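Local coordinates for peptidoglycan-recognition protein-SD (Drosophila melanogaster, PDB 2RKQ), which binds bacterial peptidoglycan as a secreted pattern-recognition protein of innate immunity and activates the Toll pathway in response to Gram-positive bacteria, at residues Pro111-Glu114 with Ala115-Ala119; Ile4-Arg7 with Ala8-Asn11; Ala88-Gly91 with Pro92-Gly96. All coordinates share one frame; numbering follows the deposited sequence.

Contact 1: residues Pro111-Glu114 with Ala115-Ala119; sequences PNKE and ALDAA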
ATOM      1  N   PRO A 111     -12.950   4.038  -2.110  1.00 14.16           N
ATOM      2  CA  PRO A 111     -12.404   4.833  -1.020  1.00 14.29           C
ATOM      3  C   PRO A 111     -12.891   6.285  -1.119  1.00 14.42           C
ATOM      4  O   PRO A 111     -13.344   6.724  -2.198  1.00 15.10           O
ATOM      5  CB  PRO A 111     -10.892   4.792  -1.278  1.00 14.08           C
ATOM      6  CG  PRO A 111     -10.674   3.520  -2.077  1.00 14.28           C
ATOM      7  CD  PRO A 111     -11.889   3.441  -2.951  1.00 14.14           C
ATOM      8  N   ASN A 112     -12.766   7.003  -0.009  1.00 14.85           N
ATOM      9  CA  ASN A 112     -13.084   8.429   0.062  1.00 15.25           C
ATOM     10  C   ASN A 112     -12.217   9.220  -0.911  1.00 15.09           C
ATOM     11  O   ASN A 112     -11.076   8.839  -1.183  1.00 13.89           O
ATOM     12  CB  ASN A 112     -12.835   8.945   1.489  1.00 16.01           C
ATOM     13  CG  ASN A 112     -13.738   8.292   2.521  1.00 18.27           C
ATOM     14  OD1 ASN A 112     -14.797   7.746   2.194  1.00 22.20           O
ATOM     15  ND2 ASN A 112     -13.340   8.368   3.776  1.00 20.52           N
ATOM     16  N   LYS A 113     -12.736  10.338  -1.407  1.00 14.95           N
ATOM     17  CA  LYS A 113     -11.968  11.189  -2.312  1.00 15.91           C
ATOM     18  C   LYS A 113     -10.616  11.567  -1.722  1.00 14.63           C
ATOM     19  O   LYS A 113      -9.611  11.558  -2.441  1.00 14.54           O
ATOM     20  CB  LYS A 113     -12.743  12.462  -2.694  1.00 16.84           C
ATOM     21  CG  LYS A 113     -11.895  13.495  -3.437  1.00 18.99           C
ATOM     22  CD  LYS A 113     -12.660  14.764  -3.715  1.00 19.58           C
ATOM     23  CE  LYS A 113     -11.856  15.705  -4.575  1.00 20.97           C
ATOM     24  NZ  LYS A 113     -10.732  16.357  -3.850  1.00 21.00           N
ATOM     25  N   GLU A 114     -10.576  11.903  -0.431  1.00 14.07           N
ATOM     26  CA  GLU A 114      -9.315  12.308   0.197  1.00 14.45           C
ATOM     27  C   GLU A 114      -8.283  11.193   0.121  1.00 13.62           C
ATOM     28  O   GLU A 114      -7.102  11.455  -0.050  1.00 13.70           O
ATOM     29  CB  GLU A 114      -9.517  12.708   1.647  1.00 16.14           C
ATOM     30  CG  GLU A 114     -10.234  14.023   1.807  1.00 19.87           C
ATOM     31  CD  GLU A 114     -11.712  13.862   1.620  1.00 24.05           C
ATOM     32  OE1 GLU A 114     -12.209  12.710   1.774  1.00 25.30           O
ATOM     33  OE2 GLU A 114     -12.381  14.884   1.321  1.00 26.24           O
ATOM     34  N   ALA A 115      -8.730   9.952   0.255  1.00 12.60           N
ATOM     35  CA  ALA A 115      -7.821   8.812   0.159  1.00 11.81           C
ATOM     36  C   ALA A 115      -7.329   8.627  -1.259  1.00 11.62           C
ATOM     37  O   ALA A 115      -6.146   8.396  -1.487  1.00 12.31           O
ATOM     38  CB  ALA A 115      -8.494   7.555   0.647  1.00 11.77           C
ATOM     39  N   LEU A 116      -8.234   8.746  -2.219  1.00 11.62           N
ATOM     40  CA  LEU A 116      -7.832   8.635  -3.623  1.00 11.43           C
ATOM     41  C   LEU A 116      -6.877   9.741  -4.010  1.00 11.32           C
ATOM     42  O   LEU A 116      -5.894   9.476  -4.694  1.00 11.86           O
ATOM     43  CB  LEU A 116      -9.052   8.641  -4.552  1.00 12.34           C
ATOM     44  CG  LEU A 116     -10.021   7.482  -4.342  1.00 12.38           C
ATOM     45  CD1 LEU A 116     -11.321   7.792  -5.047  1.00 14.05           C
ATOM     46  CD2 LEU A 116      -9.429   6.236  -4.921  1.00 13.13           C
ATOM     47  N   ASP A 117      -7.164  10.974  -3.582  1.00 11.29           N
ATOM     48  CA  ASP A 117      -6.243  12.089  -3.854  1.00 11.17           C
ATOM     49  C   ASP A 117      -4.875  11.795  -3.268  1.00 11.14           C
ATOM     50  O   ASP A 117      -3.859  12.001  -3.914  1.00 12.76           O
ATOM     51  CB  ASP A 117      -6.741  13.386  -3.239  1.00 11.91           C
ATOM     52  CG  ASP A 117      -7.939  13.962  -3.955  1.00 13.40           C
ATOM     53  OD1 ASP A 117      -8.281  13.525  -5.090  1.00 15.78           O
ATOM     54  OD2 ASP A 117      -8.528  14.884  -3.365  1.00 16.02           O
ATOM     55  N   ALA A 118      -4.865  11.320  -2.024  1.00 11.47           N
ATOM     56  CA  ALA A 118      -3.630  11.010  -1.317  1.00 11.10           C
ATOM     57  C   ALA A 118      -2.804   9.967  -2.088  1.00 11.26           C
ATOM     58  O   ALA A 118      -1.576  10.113  -2.224  1.00 11.28           O
ATOM     59  CB  ALA A 118      -3.950  10.521   0.090  1.00 10.96           C
ATOM     60  N   ALA A 119      -3.470   8.935  -2.616  1.00 10.93           N
ATOM     61  CA  ALA A 119      -2.775   7.912  -3.408  1.00 11.20           C
ATOM     62  C   ALA A 119      -2.143   8.504  -4.666  1.00 11.85           C
ATOM     63  O   ALA A 119      -1.003   8.201  -4.985  1.00 12.04           O
ATOM     64  CB  ALA A 119      -3.732   6.782  -3.774  1.00 11.59           C
TER

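Contact 2: residues Ile4-Arg7 with Ala8-Asn11; sequences IVTR and AEWN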
ATOM      1  N   ILE A   4       3.525  12.393   5.112  1.00 15.04           N
ATOM      2  CA  ILE A   4       3.577  10.973   5.443  1.00 14.37           C
ATOM      3  C   ILE A   4       3.528  10.874   6.959  1.00 13.77           C
ATOM      4  O   ILE A   4       4.286  11.550   7.659  1.00 14.01           O
ATOM      5  CB  ILE A   4       4.874  10.310   4.920  1.00 14.64           C
ATOM      6  CG1 ILE A   4       5.023  10.464   3.394  1.00 16.05           C
ATOM      7  CG2 ILE A   4       4.953   8.813   5.343  1.00 14.81           C
ATOM      8  CD1 ILE A   4       3.883   9.854   2.595  1.00 15.78           C
ATOM      9  N   VAL A   5       2.612  10.057   7.472  1.00 13.34           N
ATOM     10  CA  VAL A   5       2.638   9.707   8.887  1.00 12.64           C
ATOM     11  C   VAL A   5       3.705   8.639   9.051  1.00 13.34           C
ATOM     12  O   VAL A   5       3.504   7.474   8.681  1.00 13.54           O
ATOM     13  CB  VAL A   5       1.290   9.179   9.364  1.00 12.18           C
ATOM     14  CG1 VAL A   5       1.353   8.833  10.863  1.00 13.66           C
ATOM     15  CG2 VAL A   5       0.167  10.190   9.084  1.00 12.09           C
ATOM     16  N   THR A   6       4.847   9.039   9.583  1.00 13.28           N
ATOM     17  CA  THR A   6       5.973   8.134   9.696  1.00 14.17           C
ATOM     18  C   THR A   6       5.683   7.043  10.704  1.00 13.21           C
ATOM     19  O   THR A   6       4.761   7.144  11.517  1.00 13.54           O
ATOM     20  CB  THR A   6       7.235   8.858  10.130  1.00 14.89           C
ATOM     21  OG1 THR A   6       7.031   9.419  11.429  1.00 16.84           O
ATOM     22  CG2 THR A   6       7.611   9.949   9.123  1.00 17.21           C
ATOM     23  N   ARG A   7       6.484   5.988  10.629  1.00 13.06           N
ATOM     24  CA  ARG A   7       6.327   4.865  11.534  1.00 13.29           C
ATOM     25  C   ARG A   7       6.264   5.330  12.980  1.00 13.45           C
ATOM     26  O   ARG A   7       5.419   4.877  13.741  1.00 14.10           O
ATOM     27  CB  ARG A   7       7.476   3.875  11.346  1.00 12.75           C
ATOM     28  CG  ARG A   7       7.524   3.207   9.963  1.00 12.71           C
ATOM     29  CD  ARG A   7       8.688   2.236   9.892  1.00 12.55           C
ATOM     30  NE  ARG A   7       8.445   1.046  10.718  1.00 12.22           N
ATOM     31  CZ  ARG A   7       7.962  -0.107  10.242  1.00 12.41           C
ATOM     32  NH1 ARG A   7       7.634  -0.235   8.962  1.00 13.13           N
ATOM     33  NH2 ARG A   7       7.801  -1.146  11.057  1.00 12.64           N
ATOM     34  N   ALA A   8       7.156   6.244  13.371  1.00 14.32           N
ATOM     35  CA  ALA A   8       7.145   6.723  14.758  1.00 15.38           C
ATOM     36  C   ALA A   8       5.828   7.417  15.109  1.00 14.84           C
ATOM     37  O   ALA A   8       5.310   7.285  16.229  1.00 15.61           O
ATOM     38  CB  ALA A   8       8.323   7.657  15.018  1.00 16.30           C
ATOM     39  N   GLU A   9       5.289   8.156  14.143  1.00 14.94           N
ATOM     40  CA  GLU A   9       4.047   8.916  14.347  1.00 14.83           C
ATOM     41  C   GLU A   9       2.811   8.044  14.514  1.00 15.09           C
ATOM     42  O   GLU A   9       1.831   8.484  15.111  1.00 16.19           O
ATOM     43  CB  GLU A   9       3.842   9.923  13.217  1.00 14.94           C
ATOM     44  CG  GLU A   9       4.789  11.114  13.273  1.00 17.18           C
ATOM     45  CD  GLU A   9       4.677  11.953  12.017  1.00 18.93           C
ATOM     46  OE1 GLU A   9       3.893  12.922  12.024  1.00 23.36           O
ATOM     47  OE2 GLU A   9       5.345  11.623  11.024  1.00 19.75           O
ATOM     48  N   TRP A  10       2.846   6.807  14.010  1.00 13.27           N
ATOM     49  CA  TRP A  10       1.791   5.871  14.339  1.00 13.82           C
ATOM     50  C   TRP A  10       2.186   4.813  15.362  1.00 13.75           C
ATOM     51  O   TRP A  10       1.453   3.852  15.592  1.00 14.16           O
ATOM     52  CB  TRP A  10       1.133   5.263  13.090  1.00 13.28           C
ATOM     53  CG  TRP A  10       1.992   4.482  12.109  1.00 10.95           C
ATOM     54  CD1 TRP A  10       2.613   4.971  10.996  1.00 12.34           C
ATOM     55  CD2 TRP A  10       2.161   3.057  12.071  1.00 11.70           C
ATOM     56  NE1 TRP A  10       3.216   3.943  10.293  1.00 11.26           N
ATOM     57  CE2 TRP A  10       2.959   2.761  10.937  1.00  9.78           C
ATOM     58  CE3 TRP A  10       1.740   1.999  12.901  1.00 11.75           C
ATOM     59  CZ2 TRP A  10       3.336   1.467  10.602  1.00 11.36           C
ATOM     60  CZ3 TRP A  10       2.110   0.705  12.560  1.00 12.44           C
ATOM     61  CH2 TRP A  10       2.900   0.446  11.415  1.00 12.72           C
ATOM     62  N   ASN A  11       3.333   5.026  15.994  1.00 14.77           N
ATOM     63  CA  ASN A  11       3.829   4.157  17.059  1.00 15.62           C
ATOM     64  C   ASN A  11       3.967   2.718  16.586  1.00 15.28           C
ATOM     65  O   ASN A  11       3.576   1.770  17.276  1.00 16.11           O
ATOM     66  CB  ASN A  11       2.947   4.261  18.313  1.00 16.66           C
ATOM     67  CG  ASN A  11       3.589   3.634  19.524  1.00 20.79           C
ATOM     68  OD1 ASN A  11       4.820   3.674  19.686  1.00 26.32           O
ATOM     69  ND2 ASN A  11       2.771   3.026  20.374  1.00 24.51           N
TER

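Contact 3: residues Ala88-Gly91 with Pro92-Gly96; sequences AFAG and PNNDG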
ATOM      1  N   ALA A  88       5.521  -7.670   1.454  1.00 11.39           N
ATOM      2  CA  ALA A  88       4.954  -8.997   1.679  1.00 11.44           C
ATOM      3  C   ALA A  88       3.475  -8.890   1.380  1.00 13.03           C
ATOM      4  O   ALA A  88       2.644  -8.717   2.282  1.00 15.21           O
ATOM      5  CB  ALA A  88       5.192  -9.462   3.116  1.00 12.04           C
ATOM      6  N   PHE A  89       3.153  -8.960   0.097  1.00 12.81           N
ATOM      7  CA  PHE A  89       1.764  -8.907  -0.352  1.00 12.81           C
ATOM      8  C   PHE A  89       1.515  -9.759  -1.595  1.00 13.37           C
ATOM      9  O   PHE A  89       0.364  -9.976  -1.944  1.00 14.39           O
ATOM     10  CB  PHE A  89       1.290  -7.452  -0.573  1.00 12.51           C
ATOM     11  CG  PHE A  89       2.177  -6.661  -1.483  1.00 11.30           C
ATOM     12  CD1 PHE A  89       2.033  -6.743  -2.864  1.00 13.30           C
ATOM     13  CD2 PHE A  89       3.165  -5.838  -0.957  1.00 11.28           C
ATOM     14  CE1 PHE A  89       2.883  -6.007  -3.706  1.00 12.74           C
ATOM     15  CE2 PHE A  89       4.018  -5.111  -1.788  1.00 11.91           C
ATOM     16  CZ  PHE A  89       3.872  -5.188  -3.162  1.00 13.92           C
ATOM     17  N   ALA A  90       2.568 -10.276  -2.237  1.00 12.99           N
ATOM     18  CA  ALA A  90       2.380 -10.952  -3.519  1.00 13.64           C
ATOM     19  C   ALA A  90       3.292 -12.147  -3.767  1.00 13.75           C
ATOM     20  O   ALA A  90       3.463 -12.566  -4.916  1.00 13.66           O
ATOM     21  CB  ALA A  90       2.540  -9.936  -4.660  1.00 14.71           C
ATOM     22  N   GLY A  91       3.900 -12.678  -2.707  1.00 13.63           N
ATOM     23  CA  GLY A  91       4.769 -13.864  -2.854  1.00 14.76           C
ATOM     24  C   GLY A  91       5.831 -13.674  -3.929  1.00 14.78           C
ATOM     25  O   GLY A  91       6.604 -12.730  -3.880  1.00 14.45           O
ATOM     26  N   PRO A  92       5.870 -14.562  -4.940  1.00 15.70           N
ATOM     27  CA  PRO A  92       6.893 -14.440  -5.982  1.00 16.31           C
ATOM     28  C   PRO A  92       6.869 -13.110  -6.728  1.00 15.92           C
ATOM     29  O   PRO A  92       7.864 -12.723  -7.367  1.00 17.23           O
ATOM     30  CB  PRO A  92       6.548 -15.585  -6.945  1.00 16.89           C
ATOM     31  CG  PRO A  92       5.146 -15.902  -6.685  1.00 19.27           C
ATOM     32  CD  PRO A  92       4.974 -15.699  -5.189  1.00 16.06           C
ATOM     33  N   ASN A  93       5.740 -12.405  -6.643  1.00 14.65           N
ATOM     34  CA  ASN A  93       5.584 -11.122  -7.323  1.00 14.15           C
ATOM     35  C   ASN A  93       5.835  -9.906  -6.437  1.00 13.50           C
ATOM     36  O   ASN A  93       5.534  -8.783  -6.816  1.00 13.55           O
ATOM     37  CB  ASN A  93       4.208 -11.050  -7.988  1.00 14.11           C
ATOM     38  CG  ASN A  93       4.045 -12.105  -9.063  1.00 14.93           C
ATOM     39  OD1 ASN A  93       4.967 -12.362  -9.841  1.00 15.51           O
ATOM     40  ND2 ASN A  93       2.881 -12.741  -9.095  1.00 15.36           N
ATOM     41  N   ASN A  94       6.404 -10.136  -5.256  1.00 12.87           N
ATOM     42  CA  ASN A  94       6.781  -9.026  -4.394  1.00 13.05           C
ATOM     43  C   ASN A  94       7.877  -8.183  -5.032  1.00 12.88           C
ATOM     44  O   ASN A  94       7.970  -6.987  -4.779  1.00 12.51           O
ATOM     45  CB  ASN A  94       7.288  -9.547  -3.045  1.00 13.31           C
ATOM     46  CG  ASN A  94       6.170  -9.958  -2.119  1.00 12.86           C
ATOM     47  OD1 ASN A  94       5.120  -9.322  -2.089  1.00 13.86           O
ATOM     48  ND2 ASN A  94       6.386 -11.029  -1.356  1.00 14.41           N
ATOM     49  N   ASP A  95       8.721  -8.803  -5.845  1.00 12.92           N
ATOM     50  CA  ASP A  95       9.905  -8.125  -6.357  1.00 12.73           C
ATOM     51  C   ASP A  95       9.561  -6.847  -7.112  1.00 12.23           C
ATOM     52  O   ASP A  95       8.610  -6.802  -7.893  1.00 11.52           O
ATOM     53  CB  ASP A  95      10.691  -9.038  -7.291  1.00 13.37           C
ATOM     54  CG  ASP A  95      11.327 -10.219  -6.573  1.00 16.82           C
ATOM     55  OD1 ASP A  95      11.030 -10.430  -5.376  1.00 19.12           O
ATOM     56  OD2 ASP A  95      12.112 -10.946  -7.223  1.00 19.87           O
ATOM     57  N   GLY A  96      10.363  -5.821  -6.886  1.00 11.52           N
ATOM     58  CA  GLY A  96      10.315  -4.593  -7.665  1.00 11.39           C
ATOM     59  C   GLY A  96       9.023  -3.811  -7.553  1.00 11.16           C
ATOM     60  O   GLY A  96       8.688  -3.051  -8.459  1.00 11.24           O
TER
HETATM   61  O   HOH W   1       4.175 -12.199   0.178  1.00 16.99           O

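Contact 1: residues Pro111-Glu114 with Ala115-Ala119
Lys113 and Asp117 face each other one turn apart on an exposed side of a helix. NZ of Lys113 lies 2.7 Å from OD2 of Asp117 and forms a salt bridge. The bond uses the syn lone pair of OD2, on the side of the other oxygen. The lysine runs straight from a CG set anti to its backbone N (chi1 170°). It bends at chi4 (-73°), which brings NZ onto the carboxylate. In the backbone, Asp117 N donates to Lys113 O at 2.8 Å. The bonds from Leu116 N to Asn112 O and from Ala118 N to Glu114 O, each 3.0 Å, continue the pattern. This is the N-terminal turn of helix 113-128. Asn112 holds the N-cap position, but its side chain makes no capping bond, and its ND2 goes to Gly73 O instead. Ala115 lies on the buried face of the helix. Its CB rests 3.4 Å from Asn112 O and 4.1 Å from Pro111 CB, and it packs on Phe102 and Ile71 of the sheet. Pro111 CG also meets Leu116 CD2 at 4.1 Å, the two side chains crossing at about a right angle. Leu116 packs on Phe102 too, and on Leu154 and Leu157 of helix 152-158.

Contact 2: residues Ile4-Arg7 with Ala8-Asn11
Thr6 and Glu9 hold each other through side chain and backbone. OE2 of Glu9 takes two bonds from Thr6. The hydroxyl OG1 donates to it at 2.8 Å, on the anti lone pair, away from the other oxygen. The backbone N of Thr6 donates at 3.0 Å and comes from well above the carboxylate plane. In return, Glu9 N makes a weak, long bond of 3.5 Å to Thr6 OG1. The reciprocal pattern resembles a capping box, with one weak leg. OG1 of Thr6 sits between the backbone N and the carbonyl carbon (chi1 62°), which points it at the carboxylate of Glu9. The extended chain of Glu9 reaches back to Thr6. Val5 CG1 packs on Glu9 CB at 3.6 Å.

Trp10 closes the turn, with its N bonded to Thr6 O at 3.2 Å. Its ring also has the tight setting between N and carbonyl carbon (chi1 59°), which folds the indole back over Arg7. CA of Arg7 makes a CH-pi contact, 3.9 Å from the centroid of the five-membered ring. Val5 O lies at the ring edge, 3.5 Å from CD1.

The turn is fixed on two sides. The weakly bonded strand 4-5 pairs with strand 77-79, whose Glu79 O accepts from Trp10 NE1, while Arg7 forms a salt bridge with Asp64. The indole packs on Ser46, Met49 and Gln53 of helix 42-58.

Contact 3: residues Ala88-Gly91 with Pro92-Gly96
OD1 of Asn94 is gripped by two consecutive backbone amides, Phe89 N and Ala90 N. The bond from Phe89 N is 3.0 Å long and nearly straight, at 172°. The bond from Ala90 N is shorter, 2.7 Å, but more bent. The two donors reach the oxygen from opposite faces of the amide plane. The same oxygen stands 3.9 Å above the plane of the Phe89 ring, over its centre. Ring and amide are turned steeply against each other, with their planes 77° apart. Phe89 has its CG between the backbone N and the carbonyl carbon (chi1 54°), a setting that tucks the ring beneath OD1.

The other end of the amide is tied to Gly91 N through a water. It accepts from ND2 of Asn94 and from Gly91 N, each at 2.9 Å, and bridges side chain and backbone.

Two overlapping beta turns bring Asn94 back to this place. Asn93 N donates to Ala90 O at 2.9 Å, and the backbone angles of Gly91 and Pro92 fit a type II' turn. Asn94 N donates to Gly91 O, also at 2.9 Å, round a type I turn with Pro92 and Asn93 at its corners. CB of Asn93 lies 3.9 Å from CB of Ala90.

The turns belong to the loop between strands 77-79 and 97-102. Phe89 O accepts a bond from His141 NE2, the Phe89 ring meets that of Tyr67, and Asn93 ND2 bonds to Val144 O.

The oxygen of Asn94 takes two N-H donors and its nitrogen gives a proton to the water, which settles the flip of the amide. Two donors on one oxygen would probably polarise the carbonyl. The buried amide thereby satisfies two main-chain N-H groups of a loop that has no regular secondary structure.

How the contacts relate
The three contacts follow one another along the chain, and none nests in or crosses another. Contact 2 comes first, closing a tight turn where edge strand 4-5 ends and setting it between strand 77-79 and helix 42-58. Contact 3 follows, with two overlapping turns in the loop from strand 77-79 to strand 97-102. Contact 1 comes last and opens helix 113-128, which packs on strands 69-71 and 97-102. Contacts 1 and 3 lie on opposite sides of the chain's centre, their own centres 24 Å apart. Contacts 1 and 2 come nearer, about 7 Å between nearest atoms, and Ile4 reaches Leu122 and Gln125 further along helix 113-128.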